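Local coordinates for protein lipolytic enzyme (Clostridium thermocellum, PDB 2VPT) that provides the family 3 carbohydrate esterase domain of a cellulosomal enzyme and removes acetyl groups from acetylated xylan, at residues A[168-173]-A[184-189]; A[13-18]-A[127-132]; A[6-11]-A[197-202]. All coordinates share one frame; numbering follows the deposited sequence.

Contact 1: residues A[168-173]-A[184-189]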
ATOM      1  N   ARG A 168       0.556  -5.827 -23.538  1.00 25.61           N
ATOM      2  CA  ARG A 168       1.220  -4.694 -22.898  1.00 27.23           C
ATOM      3  C   ARG A 168       0.430  -3.388 -22.996  1.00 27.35           C
ATOM      4  O   ARG A 168       0.568  -2.513 -22.134  1.00 28.26           O
ATOM      5  CB  ARG A 168       2.625  -4.516 -23.487  1.00 28.05           C
ATOM      6  CG  ARG A 168       2.645  -4.258 -24.997  1.00 31.17           C
ATOM      7  CD  ARG A 168       3.642  -5.157 -25.739  1.00 35.49           C
ATOM      8  NE  ARG A 168       3.454  -6.587 -25.459  1.00 37.22           N
ATOM      9  CZ  ARG A 168       2.445  -7.336 -25.909  1.00 37.72           C
ATOM     10  NH1 ARG A 168       1.482  -6.815 -26.663  1.00 39.12           N
ATOM     11  NH2 ARG A 168       2.392  -8.621 -25.591  1.00 38.07           N
ATOM     12  N   ASN A 169      -0.399  -3.257 -24.034  1.00 26.93           N
ATOM     13  CA  ASN A 169      -1.222  -2.060 -24.219  1.00 27.10           C
ATOM     14  C   ASN A 169      -2.484  -1.998 -23.341  1.00 25.76           C
ATOM     15  O   ASN A 169      -3.127  -0.954 -23.268  1.00 27.09           O
ATOM     16  CB  ASN A 169      -1.596  -1.904 -25.697  1.00 27.66           C
ATOM     17  CG  ASN A 169      -0.380  -1.687 -26.586  1.00 29.96           C
ATOM     18  OD1 ASN A 169       0.525  -0.919 -26.252  1.00 32.93           O
ATOM     19  ND2 ASN A 169      -0.350  -2.371 -27.717  1.00 33.47           N
ATOM     20  N   THR A 170      -2.842  -3.099 -22.682  1.00 23.72           N
ATOM     21  CA  THR A 170      -3.969  -3.090 -21.730  1.00 22.07           C
ATOM     22  C   THR A 170      -3.566  -3.484 -20.304  1.00 20.58           C
ATOM     23  O   THR A 170      -4.162  -3.009 -19.331  1.00 19.75           O
ATOM     24  CB  THR A 170      -5.125  -4.035 -22.173  1.00 21.89           C
ATOM     25  OG1 THR A 170      -4.674  -5.395 -22.236  1.00 21.87           O
ATOM     26  CG2 THR A 170      -5.672  -3.625 -23.547  1.00 22.27           C
ATOM     27  N   ASP A 171      -2.569  -4.350 -20.187  1.00 19.17           N
ATOM     28  CA  ASP A 171      -2.317  -5.054 -18.928  1.00 18.17           C
ATOM     29  C   ASP A 171      -1.250  -4.430 -18.045  1.00 17.75           C
ATOM     30  O   ASP A 171      -1.081  -4.861 -16.908  1.00 17.18           O
ATOM     31  CB  ASP A 171      -1.913  -6.495 -19.235  1.00 17.55           C
ATOM     32  CG  ASP A 171      -2.998  -7.258 -19.978  1.00 18.02           C
ATOM     33  OD1 ASP A 171      -4.153  -6.786 -19.997  1.00 18.46           O
ATOM     34  OD2 ASP A 171      -2.704  -8.345 -20.516  1.00 19.20           O
ATOM     35  N   ILE A 172      -0.521  -3.450 -18.566  1.00 18.04           N
ATOM     36  CA  ILE A 172       0.536  -2.770 -17.821  1.00 18.39           C
ATOM     37  C   ILE A 172       0.120  -1.350 -17.466  1.00 18.58           C
ATOM     38  O   ILE A 172      -0.442  -0.626 -18.284  1.00 19.25           O
ATOM     39  CB  ILE A 172       1.860  -2.775 -18.609  1.00 18.65           C
ATOM     40  CG1 ILE A 172       2.365  -4.214 -18.783  1.00 18.95           C
ATOM     41  CG2 ILE A 172       2.928  -1.913 -17.914  1.00 19.14           C
ATOM     42  CD1 ILE A 172       2.549  -5.015 -17.465  1.00 19.14           C
ATOM     43  N   SER A 173       0.396  -0.965 -16.225  1.00 18.30           N
ATOM     44  CA  SER A 173       0.004   0.329 -15.703  1.00 19.51           C
ATOM     45  C   SER A 173       0.868   1.463 -16.251  1.00 20.49           C
ATOM     46  O   SER A 173       1.835   1.245 -16.973  1.00 19.92           O
ATOM     47  CB  SER A 173       0.119   0.318 -14.176  1.00 19.32           C
ATOM     48  OG  SER A 173       1.468   0.466 -13.779  1.00 20.75           O
ATOM     49  N   TYR A 184      -4.544  -7.022 -13.455  1.00 12.37           N
ATOM     50  CA  TYR A 184      -4.819  -7.705 -12.204  1.00 12.11           C
ATOM     51  C   TYR A 184      -6.081  -8.566 -12.258  1.00 11.77           C
ATOM     52  O   TYR A 184      -6.146  -9.612 -11.626  1.00 11.32           O
ATOM     53  CB  TYR A 184      -4.888  -6.728 -11.027  1.00 11.27           C
ATOM     54  CG  TYR A 184      -3.543  -6.293 -10.482  1.00 10.55           C
ATOM     55  CD1 TYR A 184      -2.659  -7.225  -9.979  1.00 10.17           C
ATOM     56  CD2 TYR A 184      -3.197  -4.958 -10.390  1.00 10.24           C
ATOM     57  CE1 TYR A 184      -1.433  -6.843  -9.431  1.00 10.12           C
ATOM     58  CE2 TYR A 184      -1.979  -4.564  -9.868  1.00 10.50           C
ATOM     59  CZ  TYR A 184      -1.094  -5.512  -9.389  1.00  9.77           C
ATOM     60  OH  TYR A 184       0.133  -5.136  -8.836  1.00 11.75           O
ATOM     61  N   LYS A 185      -7.084  -8.127 -13.018  1.00 12.86           N
ATOM     62  CA  LYS A 185      -8.284  -8.933 -13.202  1.00 13.78           C
ATOM     63  C   LYS A 185      -7.979 -10.223 -13.936  1.00 13.12           C
ATOM     64  O   LYS A 185      -8.447 -11.277 -13.548  1.00 12.47           O
ATOM     65  CB  LYS A 185      -9.367  -8.149 -13.947  1.00 14.72           C
ATOM     66  CG  LYS A 185     -10.168  -7.216 -13.086  1.00 18.00           C
ATOM     67  CD  LYS A 185     -11.280  -6.573 -13.893  1.00 21.73           C
ATOM     68  CE  LYS A 185     -12.239  -7.558 -14.513  1.00 25.28           C
ATOM     69  NZ  LYS A 185     -13.403  -6.816 -15.104  1.00 29.23           N
ATOM     70  N   LYS A 186      -7.170 -10.143 -14.986  1.00 13.44           N
ATOM     71  CA  LYS A 186      -6.730 -11.363 -15.675  1.00 14.26           C
ATOM     72  C   LYS A 186      -5.988 -12.311 -14.729  1.00 13.37           C
ATOM     73  O   LYS A 186      -6.188 -13.521 -14.741  1.00 13.97           O
ATOM     74  CB  LYS A 186      -5.827 -11.022 -16.861  1.00 14.86           C
ATOM     75  CG  LYS A 186      -6.530 -10.328 -18.039  1.00 15.51           C
ATOM     76  CD  LYS A 186      -5.533 -10.117 -19.192  1.00 16.07           C
ATOM     77  CE  LYS A 186      -6.109  -9.374 -20.382  1.00 17.20           C
ATOM     78  NZ  LYS A 186      -5.129  -9.320 -21.498  1.00 18.84           N
ATOM     79  N   ILE A 187      -5.115 -11.752 -13.894  1.00 12.67           N
ATOM     80  CA  ILE A 187      -4.373 -12.553 -12.929  1.00 12.24           C
ATOM     81  C   ILE A 187      -5.307 -13.210 -11.916  1.00 11.63           C
ATOM     82  O   ILE A 187      -5.187 -14.388 -11.620  1.00 11.78           O
ATOM     83  CB  ILE A 187      -3.300 -11.675 -12.233  1.00 12.28           C
ATOM     84  CG1 ILE A 187      -2.186 -11.289 -13.221  1.00 14.18           C
ATOM     85  CG2 ILE A 187      -2.740 -12.351 -10.976  1.00 12.49           C
ATOM     86  CD1 ILE A 187      -1.310 -12.427 -13.667  1.00 15.39           C
ATOM     87  N   ALA A 188      -6.280 -12.448 -11.413  1.00 11.10           N
ATOM     88  CA  ALA A 188      -7.283 -12.997 -10.507  1.00 10.95           C
ATOM     89  C   ALA A 188      -8.008 -14.203 -11.111  1.00 11.57           C
ATOM     90  O   ALA A 188      -8.270 -15.187 -10.429  1.00 11.55           O
ATOM     91  CB  ALA A 188      -8.298 -11.931 -10.138  1.00 11.94           C
ATOM     92  N   ASN A 189      -8.330 -14.103 -12.395  1.00 12.73           N
ATOM     93  CA  ASN A 189      -9.009 -15.219 -13.066  1.00 13.55           C
ATOM     94  C   ASN A 189      -8.173 -16.478 -13.148  1.00 13.42           C
ATOM     95  O   ASN A 189      -8.704 -17.581 -13.046  1.00 13.75           O
ATOM     96  CB  ASN A 189      -9.589 -14.772 -14.402  1.00 14.67           C
ATOM     97  CG  ASN A 189     -10.937 -14.066 -14.203  1.00 17.39           C
ATOM     98  OD1 ASN A 189     -10.999 -12.868 -14.014  1.00 22.12           O
ATOM     99  ND2 ASN A 189     -12.009 -14.846 -14.164  1.00 22.32           N
TER
HETATM  100  O   HOH W   1      -6.389  -7.403 -23.266  1.00 27.45           O
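K186 reaches out from helix 181-203 to D171, and charge pairing carries most of this contact. With CG anti to its carbonyl carbon (chi1 -69°) and the rest of the chain fully extended, the lysine meets the aspartate side chain at about a right angle and ends in front of its carboxylate. NZ of K186 gives a hydrogen bond of 2.8 Å to OD2 of D171, using the syn lone pair of that oxygen. A second, weak bond of 3.1 Å joins NZ of K186 to OD1 of D171, so the salt bridge is two-pronged but unequal.

Hydroxyl and water bonds extend this charged pair. OG1 of T170 donates to OD1 of D171 at 2.7 Å, arriving from above the carboxylate, 67° out of its plane. One water donates to T170 OG1 at 2.8 Å and accepts from K186 NZ at 2.9 Å. It bridges threonine and lysine, so OG1 of T170, OD1 of D171, NZ of K186 and the water form a closed hydrogen-bonded cycle, whose NZ to OD1 link is the weak one.

Backbone groups supply further anchors: Q165 O takes another bond from K186 NZ, and D167 N donates to OD2 of D171. The buried carboxylate is therefore held from several directions, which probably favours its charged form.

Structurally, the bridge fastens the short, weakly bonded turn 168-171, which precedes the loop bearing D175 and H178 of a probable catalytic triad, to helix 181-203, which follows that loop as the long C-terminal helix of an SGNH-type hydrolase.

Contact 2: residues A[13-18]-A[127-132]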
ATOM      1  N   ASP A  13       5.272  -9.764  -3.126  1.00  8.27           N
ATOM      2  CA  ASP A  13       6.004  -8.521  -3.328  1.00  8.86           C
ATOM      3  C   ASP A  13       5.056  -7.426  -3.819  1.00  8.85           C
ATOM      4  O   ASP A  13       3.887  -7.418  -3.425  1.00  9.38           O
ATOM      5  CB  ASP A  13       7.220  -8.783  -4.243  1.00  9.34           C
ATOM      6  CG  ASP A  13       6.854  -9.407  -5.568  1.00 10.08           C
ATOM      7  OD1 ASP A  13       5.711  -9.213  -6.063  1.00 10.85           O
ATOM      8  OD2 ASP A  13       7.723 -10.117  -6.133  1.00 11.67           O
ATOM      9  N   SER A  14       5.508  -6.498  -4.648  1.00 10.33           N
ATOM     10  CA  SER A  14       4.621  -5.421  -5.067  1.00 10.76           C
ATOM     11  C   SER A  14       3.459  -5.917  -5.912  1.00 10.20           C
ATOM     12  O   SER A  14       2.475  -5.199  -6.053  1.00  9.85           O
ATOM     13  CB  SER A  14       5.342  -4.310  -5.803  1.00 12.96           C
ATOM     14  OG  SER A  14       6.113  -4.833  -6.823  1.00 15.36           O
ATOM     15  N   CYS A  15       3.578  -7.111  -6.495  1.00  9.67           N
ATOM     16  CA  CYS A  15       2.485  -7.674  -7.276  1.00 10.59           C
ATOM     17  C   CYS A  15       1.340  -8.162  -6.409  1.00  9.74           C
ATOM     18  O   CYS A  15       0.223  -8.312  -6.902  1.00 11.28           O
ATOM     19  CB  CYS A  15       2.967  -8.803  -8.179  1.00 11.66           C
ATOM     20  SG  CYS A  15       4.235  -8.353  -9.367  1.00 16.66           S
ATOM     21  N   THR A  16       1.617  -8.438  -5.137  1.00  8.62           N
ATOM     22  CA  THR A  16       0.595  -8.799  -4.148  1.00  8.44           C
ATOM     23  C   THR A  16       0.113  -7.586  -3.358  1.00  8.19           C
ATOM     24  O   THR A  16      -1.085  -7.466  -3.060  1.00  8.33           O
ATOM     25  CB  THR A  16       1.115  -9.923  -3.228  1.00  8.51           C
ATOM     26  OG1 THR A  16       1.368 -11.088  -4.030  1.00  8.75           O
ATOM     27  CG2 THR A  16       0.103 -10.268  -2.135  1.00  9.61           C
ATOM     28  N   GLU A  17       1.022  -6.674  -3.019  1.00  7.96           N
ATOM     29  CA  GLU A  17       0.611  -5.430  -2.379  1.00  8.82           C
ATOM     30  C   GLU A  17      -0.238  -4.599  -3.334  1.00  9.21           C
ATOM     31  O   GLU A  17      -1.202  -3.955  -2.904  1.00  9.36           O
ATOM     32  CB  GLU A  17       1.810  -4.646  -1.849  1.00  9.17           C
ATOM     33  CG  GLU A  17       1.411  -3.441  -0.989  1.00 10.13           C
ATOM     34  CD  GLU A  17       2.532  -2.925  -0.106  1.00  9.39           C
ATOM     35  OE1 GLU A  17       3.721  -3.056  -0.477  1.00 11.47           O
ATOM     36  OE2 GLU A  17       2.195  -2.380   0.960  1.00 11.58           O
ATOM     37  N   GLY A  18       0.109  -4.635  -4.619  1.00  9.28           N
ATOM     38  CA  GLY A  18      -0.725  -4.050  -5.667  1.00 10.17           C
ATOM     39  C   GLY A  18      -0.268  -2.745  -6.276  1.00 10.91           C
ATOM     40  O   GLY A  18      -1.080  -1.891  -6.632  1.00 11.05           O
ATOM     41  N   ASP A 127       4.025 -18.341 -10.688  1.00 10.23           N
ATOM     42  CA  ASP A 127       5.001 -17.622 -11.502  1.00 10.75           C
ATOM     43  C   ASP A 127       4.463 -16.235 -11.901  1.00 10.83           C
ATOM     44  O   ASP A 127       3.412 -15.817 -11.392  1.00 11.44           O
ATOM     45  CB  ASP A 127       5.511 -18.477 -12.678  1.00 11.20           C
ATOM     46  CG  ASP A 127       4.506 -18.685 -13.780  1.00 12.67           C
ATOM     47  OD1 ASP A 127       3.343 -18.262 -13.654  1.00 12.71           O
ATOM     48  OD2 ASP A 127       4.914 -19.287 -14.809  1.00 14.34           O
ATOM     49  N   TYR A 128       5.180 -15.505 -12.751  1.00 11.13           N
ATOM     50  CA  TYR A 128       4.848 -14.130 -13.103  1.00 11.39           C
ATOM     51  C   TYR A 128       4.297 -13.998 -14.513  1.00 11.90           C
ATOM     52  O   TYR A 128       4.616 -14.771 -15.414  1.00 12.42           O
ATOM     53  CB  TYR A 128       6.096 -13.234 -12.969  1.00 11.32           C
ATOM     54  CG  TYR A 128       6.517 -12.977 -11.547  1.00 10.80           C
ATOM     55  CD1 TYR A 128       6.265 -11.764 -10.951  1.00 11.16           C
ATOM     56  CD2 TYR A 128       7.185 -13.949 -10.795  1.00 10.41           C
ATOM     57  CE1 TYR A 128       6.660 -11.511  -9.642  1.00 10.33           C
ATOM     58  CE2 TYR A 128       7.566 -13.703  -9.493  1.00 10.65           C
ATOM     59  CZ  TYR A 128       7.286 -12.485  -8.914  1.00 10.01           C
ATOM     60  OH  TYR A 128       7.690 -12.240  -7.609  1.00 11.20           O
ATOM     61  N   TYR A 129       3.470 -12.978 -14.707  1.00 12.14           N
ATOM     62  CA  TYR A 129       3.156 -12.515 -16.053  1.00 12.98           C
ATOM     63  C   TYR A 129       4.493 -12.168 -16.730  1.00 14.05           C
ATOM     64  O   TYR A 129       5.452 -11.787 -16.064  1.00 13.65           O
ATOM     65  CB  TYR A 129       2.199 -11.315 -16.009  1.00 13.21           C
ATOM     66  CG  TYR A 129       2.683 -10.160 -15.169  1.00 13.64           C
ATOM     67  CD1 TYR A 129       3.391  -9.118 -15.743  1.00 14.84           C
ATOM     68  CD2 TYR A 129       2.461 -10.128 -13.789  1.00 13.55           C
ATOM     69  CE1 TYR A 129       3.861  -8.065 -14.986  1.00 15.33           C
ATOM     70  CE2 TYR A 129       2.931  -9.080 -13.016  1.00 13.22           C
ATOM     71  CZ  TYR A 129       3.626  -8.046 -13.618  1.00 14.31           C
ATOM     72  OH  TYR A 129       4.090  -6.980 -12.868  1.00 17.63           O
ATOM     73  N   PRO A 130       4.584 -12.333 -18.048  1.00 15.34           N
ATOM     74  CA  PRO A 130       5.884 -12.235 -18.736  1.00 16.33           C
ATOM     75  C   PRO A 130       6.370 -10.804 -19.027  1.00 17.98           C
ATOM     76  O   PRO A 130       6.594 -10.431 -20.189  1.00 19.20           O
ATOM     77  CB  PRO A 130       5.621 -13.010 -20.027  1.00 17.42           C
ATOM     78  CG  PRO A 130       4.196 -12.695 -20.321  1.00 16.26           C
ATOM     79  CD  PRO A 130       3.504 -12.713 -18.974  1.00 15.28           C
ATOM     80  N   TRP A 131       6.542 -10.011 -17.975  1.00 18.50           N
ATOM     81  CA  TRP A 131       6.987  -8.627 -18.106  1.00 19.51           C
ATOM     82  C   TRP A 131       7.693  -8.205 -16.825  1.00 19.97           C
ATOM     83  O   TRP A 131       7.142  -8.403 -15.747  1.00 19.77           O
ATOM     84  CB  TRP A 131       5.784  -7.713 -18.342  1.00 21.21           C
ATOM     85  CG  TRP A 131       6.168  -6.324 -18.719  1.00 22.23           C
ATOM     86  CD1 TRP A 131       6.172  -5.230 -17.922  1.00 22.45           C
ATOM     87  CD2 TRP A 131       6.621  -5.890 -20.004  1.00 22.18           C
ATOM     88  NE1 TRP A 131       6.586  -4.129 -18.628  1.00 23.44           N
ATOM     89  CE2 TRP A 131       6.867  -4.510 -19.914  1.00 22.75           C
ATOM     90  CE3 TRP A 131       6.829  -6.536 -21.228  1.00 22.32           C
ATOM     91  CZ2 TRP A 131       7.327  -3.756 -21.001  1.00 22.89           C
ATOM     92  CZ3 TRP A 131       7.282  -5.787 -22.307  1.00 22.29           C
ATOM     93  CH2 TRP A 131       7.522  -4.413 -22.184  1.00 22.31           C
ATOM     94  N   PRO A 132       8.931  -7.679 -16.924  1.00 19.96           N
ATOM     95  CA  PRO A 132       9.759  -7.562 -18.122  1.00 20.47           C
ATOM     96  C   PRO A 132      10.127  -8.942 -18.664  1.00 20.39           C
ATOM     97  O   PRO A 132      10.034  -9.934 -17.940  1.00 19.26           O
ATOM     98  CB  PRO A 132      11.009  -6.830 -17.618  1.00 21.02           C
ATOM     99  CG  PRO A 132      11.067  -7.125 -16.184  1.00 21.04           C
ATOM    100  CD  PRO A 132       9.645  -7.200 -15.728  1.00 20.47           C
TER
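D13 and Y128 meet through a carboxylate and a phenol, and the aspartate can be followed outward from its backbone. Its CB points toward 127-132, and chi1 of 56° sets CG between the backbone N and the carbonyl carbon. The turn of the carboxylate about the CB-CG bond then directs its two oxygens to different partners. CG itself stands 3.6 Å from OH of Y128. OD1 turns back to the aspartate's own helix and accepts from C15 N at 3.0 Å on its anti side, with an N-H...O angle of 160°. This is an N-cap bond, and D13 O adds to the closure of the first turn by accepting from both T16 N and E17 N. OD2, the other tip, faces across the contact: OH of Y128 donates to OD2 of D13 at 2.6 Å from the syn side, while OD2 lies in the plane of the phenol ring at its edge. Carboxylate and ring are turned 42° against each other.

D13 and S14 belong to the Gly-Asp-Ser sequence that gives GDSL esterases their name. S14 OG is bonded to H178 NE2, as expected of a nucleophile in a Ser-His-Asp triad. The helix that D13 caps thus begins with this probable nucleophile.

One residue further on, the sulfur of C15 makes sulfur-aromatic contacts at the edges of two tyrosine rings, which it meets in directions roughly at right angles. SG of C15 is 4.0 Å from CE1 of Y128 and 3.9 Å from CE2 of Y129, lying near both ring planes rather than over a face. Y128 OH also bonds G93 N, and Y129 OH is hydrogen-bonded to L177 O, tying that ring to the loop that carries H178.

Contact 3: residues A[6-11]-A[197-202]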
ATOM      1  N   ILE A   6     -12.607 -19.984   5.029  1.00 16.43           N
ATOM      2  CA  ILE A   6     -11.222 -20.308   4.670  0.50 15.66           C
ATOM      3  C   ILE A   6     -10.351 -19.060   4.853  1.00 14.47           C
ATOM      4  O   ILE A   6     -10.615 -18.038   4.224  1.00 14.69           O
ATOM      5  CB  ILE A   6     -11.115 -20.753   3.185  0.50 15.75           C
ATOM      6  CG1 ILE A   6     -12.163 -21.821   2.839  0.50 16.45           C
ATOM      7  CG2 ILE A   6      -9.701 -21.267   2.870  0.50 15.35           C
ATOM      8  CD1 ILE A   6     -12.131 -22.247   1.406  0.50 16.43           C
ATOM      9  N   LYS A   7      -9.338 -19.148   5.707  1.00 13.56           N
ATOM     10  CA  LYS A   7      -8.362 -18.065   5.884  1.00 13.26           C
ATOM     11  C   LYS A   7      -7.244 -18.247   4.868  1.00 12.54           C
ATOM     12  O   LYS A   7      -6.575 -19.288   4.842  1.00 12.86           O
ATOM     13  CB  LYS A   7      -7.774 -18.063   7.291  1.00 13.23           C
ATOM     14  CG  LYS A   7      -8.768 -17.643   8.372  1.00 14.39           C
ATOM     15  CD  LYS A   7      -8.134 -17.633   9.752  1.00 17.33           C
ATOM     16  CE  LYS A   7      -9.068 -17.024  10.790  1.00 22.71           C
ATOM     17  NZ  LYS A   7      -8.424 -16.877  12.133  1.00 27.56           N
ATOM     18  N   ILE A   8      -7.063 -17.243   4.020  1.00 11.15           N
ATOM     19  CA  ILE A   8      -6.075 -17.260   2.962  1.00 11.17           C
ATOM     20  C   ILE A   8      -5.112 -16.104   3.180  1.00 10.79           C
ATOM     21  O   ILE A   8      -5.546 -14.967   3.322  1.00 10.63           O
ATOM     22  CB  ILE A   8      -6.707 -17.108   1.565  1.00 10.82           C
ATOM     23  CG1 ILE A   8      -7.743 -18.216   1.304  1.00 12.37           C
ATOM     24  CG2 ILE A   8      -5.596 -17.116   0.514  1.00 12.41           C
ATOM     25  CD1 ILE A   8      -8.497 -18.102  -0.023  1.00 12.78           C
HETATM   26  N   MSE A   9      -3.813 -16.393   3.227  1.00 10.51           N
HETATM   27  CA  MSE A   9      -2.801 -15.359   3.379  1.00 11.76           C
HETATM   28  C   MSE A   9      -2.090 -15.124   2.053  1.00  9.81           C
HETATM   29  O   MSE A   9      -1.292 -15.962   1.615  1.00 10.19           O
HETATM   30  CB  MSE A   9      -1.778 -15.751   4.429  1.00 10.90           C
HETATM   31  CG  MSE A   9      -0.800 -14.616   4.723  1.00 11.83           C
HETATM   32 SE   MSE A   9       0.560 -15.101   5.981  1.00 24.52          SE
HETATM   33  CE  MSE A   9      -0.137 -14.905   6.909  1.00  2.00           C
ATOM     34  N   PRO A  10      -2.359 -13.979   1.408  1.00  8.85           N
ATOM     35  CA  PRO A  10      -1.581 -13.621   0.217  1.00  8.78           C
ATOM     36  C   PRO A  10      -0.206 -13.099   0.613  1.00  9.00           C
ATOM     37  O   PRO A  10      -0.114 -12.091   1.298  1.00 10.06           O
ATOM     38  CB  PRO A  10      -2.423 -12.510  -0.441  1.00  9.36           C
ATOM     39  CG  PRO A  10      -3.728 -12.525   0.278  1.00 10.16           C
ATOM     40  CD  PRO A  10      -3.423 -12.988   1.663  1.00  9.53           C
ATOM     41  N   VAL A  11       0.844 -13.797   0.196  1.00  8.77           N
ATOM     42  CA  VAL A  11       2.222 -13.460   0.552  1.00  8.64           C
ATOM     43  C   VAL A  11       2.964 -13.121  -0.739  1.00  8.44           C
ATOM     44  O   VAL A  11       2.971 -13.905  -1.681  1.00  9.08           O
ATOM     45  CB  VAL A  11       2.940 -14.629   1.247  1.00  8.75           C
ATOM     46  CG1 VAL A  11       4.389 -14.267   1.529  1.00 10.59           C
ATOM     47  CG2 VAL A  11       2.232 -14.997   2.506  1.00 10.51           C
ATOM     48  N   ASP A 197     -11.125 -25.539  -7.167  1.00 17.33           N
ATOM     49  CA  ASP A 197     -11.476 -26.905  -6.808  1.00 18.19           C
ATOM     50  C   ASP A 197     -10.908 -27.306  -5.458  1.00 17.52           C
ATOM     51  O   ASP A 197     -11.583 -27.914  -4.649  1.00 18.23           O
ATOM     52  CB  ASP A 197     -11.057 -27.869  -7.919  1.00 19.41           C
ATOM     53  CG  ASP A 197     -11.842 -27.628  -9.200  1.00 22.12           C
ATOM     54  OD1 ASP A 197     -13.085 -27.595  -9.129  1.00 27.08           O
ATOM     55  OD2 ASP A 197     -11.234 -27.448 -10.273  1.00 27.75           O
ATOM     56  N   ILE A 198      -9.655 -26.936  -5.189  1.00 16.90           N
ATOM     57  CA  ILE A 198      -9.054 -27.243  -3.913  1.00 17.37           C
ATOM     58  C   ILE A 198      -9.741 -26.463  -2.780  1.00 17.34           C
ATOM     59  O   ILE A 198      -9.972 -26.987  -1.690  1.00 17.63           O
ATOM     60  CB  ILE A 198      -7.530 -26.970  -3.956  1.00 17.17           C
ATOM     61  CG1 ILE A 198      -6.857 -28.040  -4.851  1.00 17.80           C
ATOM     62  CG2 ILE A 198      -6.967 -26.953  -2.553  1.00 17.84           C
ATOM     63  CD1 ILE A 198      -5.528 -27.635  -5.495  1.00 19.00           C
ATOM     64  N   LEU A 199     -10.063 -25.197  -3.036  1.00 17.06           N
ATOM     65  CA  LEU A 199     -10.738 -24.381  -2.029  1.00 17.58           C
ATOM     66  C   LEU A 199     -12.121 -24.916  -1.685  1.00 18.64           C
ATOM     67  O   LEU A 199     -12.471 -24.979  -0.514  1.00 18.36           O
ATOM     68  CB  LEU A 199     -10.819 -22.915  -2.465  1.00 16.90           C
ATOM     69  CG  LEU A 199      -9.474 -22.176  -2.519  1.00 15.02           C
ATOM     70  CD1 LEU A 199      -9.659 -20.780  -3.095  1.00 15.00           C
ATOM     71  CD2 LEU A 199      -8.767 -22.141  -1.162  1.00 16.20           C
ATOM     72  N   ARG A 200     -12.886 -25.299  -2.707  1.00 19.67           N
ATOM     73  CA  ARG A 200     -14.201 -25.891  -2.465  0.50 20.78           C
ATOM     74  C   ARG A 200     -14.083 -27.172  -1.637  1.00 21.26           C
ATOM     75  O   ARG A 200     -14.892 -27.405  -0.743  1.00 21.41           O
ATOM     76  CB  ARG A 200     -14.948 -26.129  -3.782  0.50 20.82           C
ATOM     77  CG  ARG A 200     -15.510 -24.852  -4.384  0.50 21.50           C
ATOM     78  CD  ARG A 200     -16.511 -25.114  -5.502  0.50 22.20           C
ATOM     79  NE  ARG A 200     -15.871 -25.563  -6.740  0.50 23.13           N
ATOM     80  CZ  ARG A 200     -16.075 -25.037  -7.951  0.50 23.07           C
ATOM     81  NH1 ARG A 200     -16.902 -24.014  -8.140  0.50 22.99           N
ATOM     82  NH2 ARG A 200     -15.430 -25.539  -8.995  0.50 23.27           N
ATOM     83  N   ALA A 201     -13.059 -27.983  -1.904  1.00 21.86           N
ATOM     84  CA  ALA A 201     -12.831 -29.200  -1.110  1.00 22.73           C
ATOM     85  C   ALA A 201     -12.503 -28.879   0.345  1.00 23.50           C
ATOM     86  O   ALA A 201     -13.033 -29.505   1.260  1.00 24.33           O
ATOM     87  CB  ALA A 201     -11.740 -30.051  -1.735  1.00 22.61           C
ATOM     88  N   LEU A 202     -11.636 -27.890   0.570  1.00 24.22           N
ATOM     89  CA  LEU A 202     -11.307 -27.461   1.929  1.00 25.06           C
ATOM     90  C   LEU A 202     -12.534 -26.927   2.675  1.00 26.03           C
ATOM     91  O   LEU A 202     -12.670 -27.145   3.879  1.00 26.58           O
ATOM     92  CB  LEU A 202     -10.219 -26.370   1.920  1.00 25.08           C
ATOM     93  CG  LEU A 202      -8.789 -26.788   1.588  1.00 25.35           C
ATOM     94  CD1 LEU A 202      -7.887 -25.557   1.462  1.00 25.71           C
ATOM     95  CD2 LEU A 202      -8.237 -27.741   2.633  1.00 25.32           C
TER
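I6 leads the contact from the strand side, its CB directed at helix 181-203. CG1 lies beside the backbone N, and a chi2 of 178° stretches the chain so that CD1 is the atom that touches. In the conformer described here, one of two modelled, CD1 of I6 comes to 3.4 Å from the carbonyl O of L199 and 4.1 Å from CB of the same leucine. These distances hold for this copy alone and are doubtful for the other. In this copy the methyl group lies against one turn of the helix backbone, a van der Waals approach without any hydrogen bond. The backbones are closest at this end, with CA of I6 7.7 Å from CA of L202, whose side chain contributes a little at the margin.

Next along the strand, K7 ties it to 86-90, its backbone pairing with V86 and its N also bonding OD2 of D85. At I8 the strand again presents a branched chain to the helix. CD1 of I8, also at the end of an extended arm, meets CD2 of L199 at 4.2 Å. The leucine therefore serves two isoleucines with different parts, CB and the carbonyl for I6, one methyl for I8. I6 and L199 contribute the greater share of the 171 Å² buried in all.

M9, a selenomethionine here, and V11 pack on helix 68-82, on the other face of the sheet, while P10 touches Y27 and F44. Strand 5-12 is thus covered by helix 181-203 on one face and helix 68-82 on the other, the layering of an alpha/beta/alpha sandwich. Within the sheet it runs parallel to its neighbours 41-44 and 86-90, from which I42 and V86 pack against I8 and L199 respectively.

Contacts 1 and 2 lie 10 Å apart between centres and touch directly: CE1 of Y184 is 3.4 Å from C15 O, and I172 packs on W131. Together they flank the probable triad of S14, D175 and H178, contact 2 from the serine's helix and contact 1 from either end of the 174-183 connection. Contact 3 stands about 20 Å from contact 2 and 23 Å from contact 1, centre to centre. It shares helix 181-203 with contact 1, and its strand runs on into the helix of contact 2, which it touches, CG2 of T16 lying 3.8 Å from CB of P10. The calcium ion, bound by D43, F44, D57 and D59, is about 9 Å from the I8 side chain.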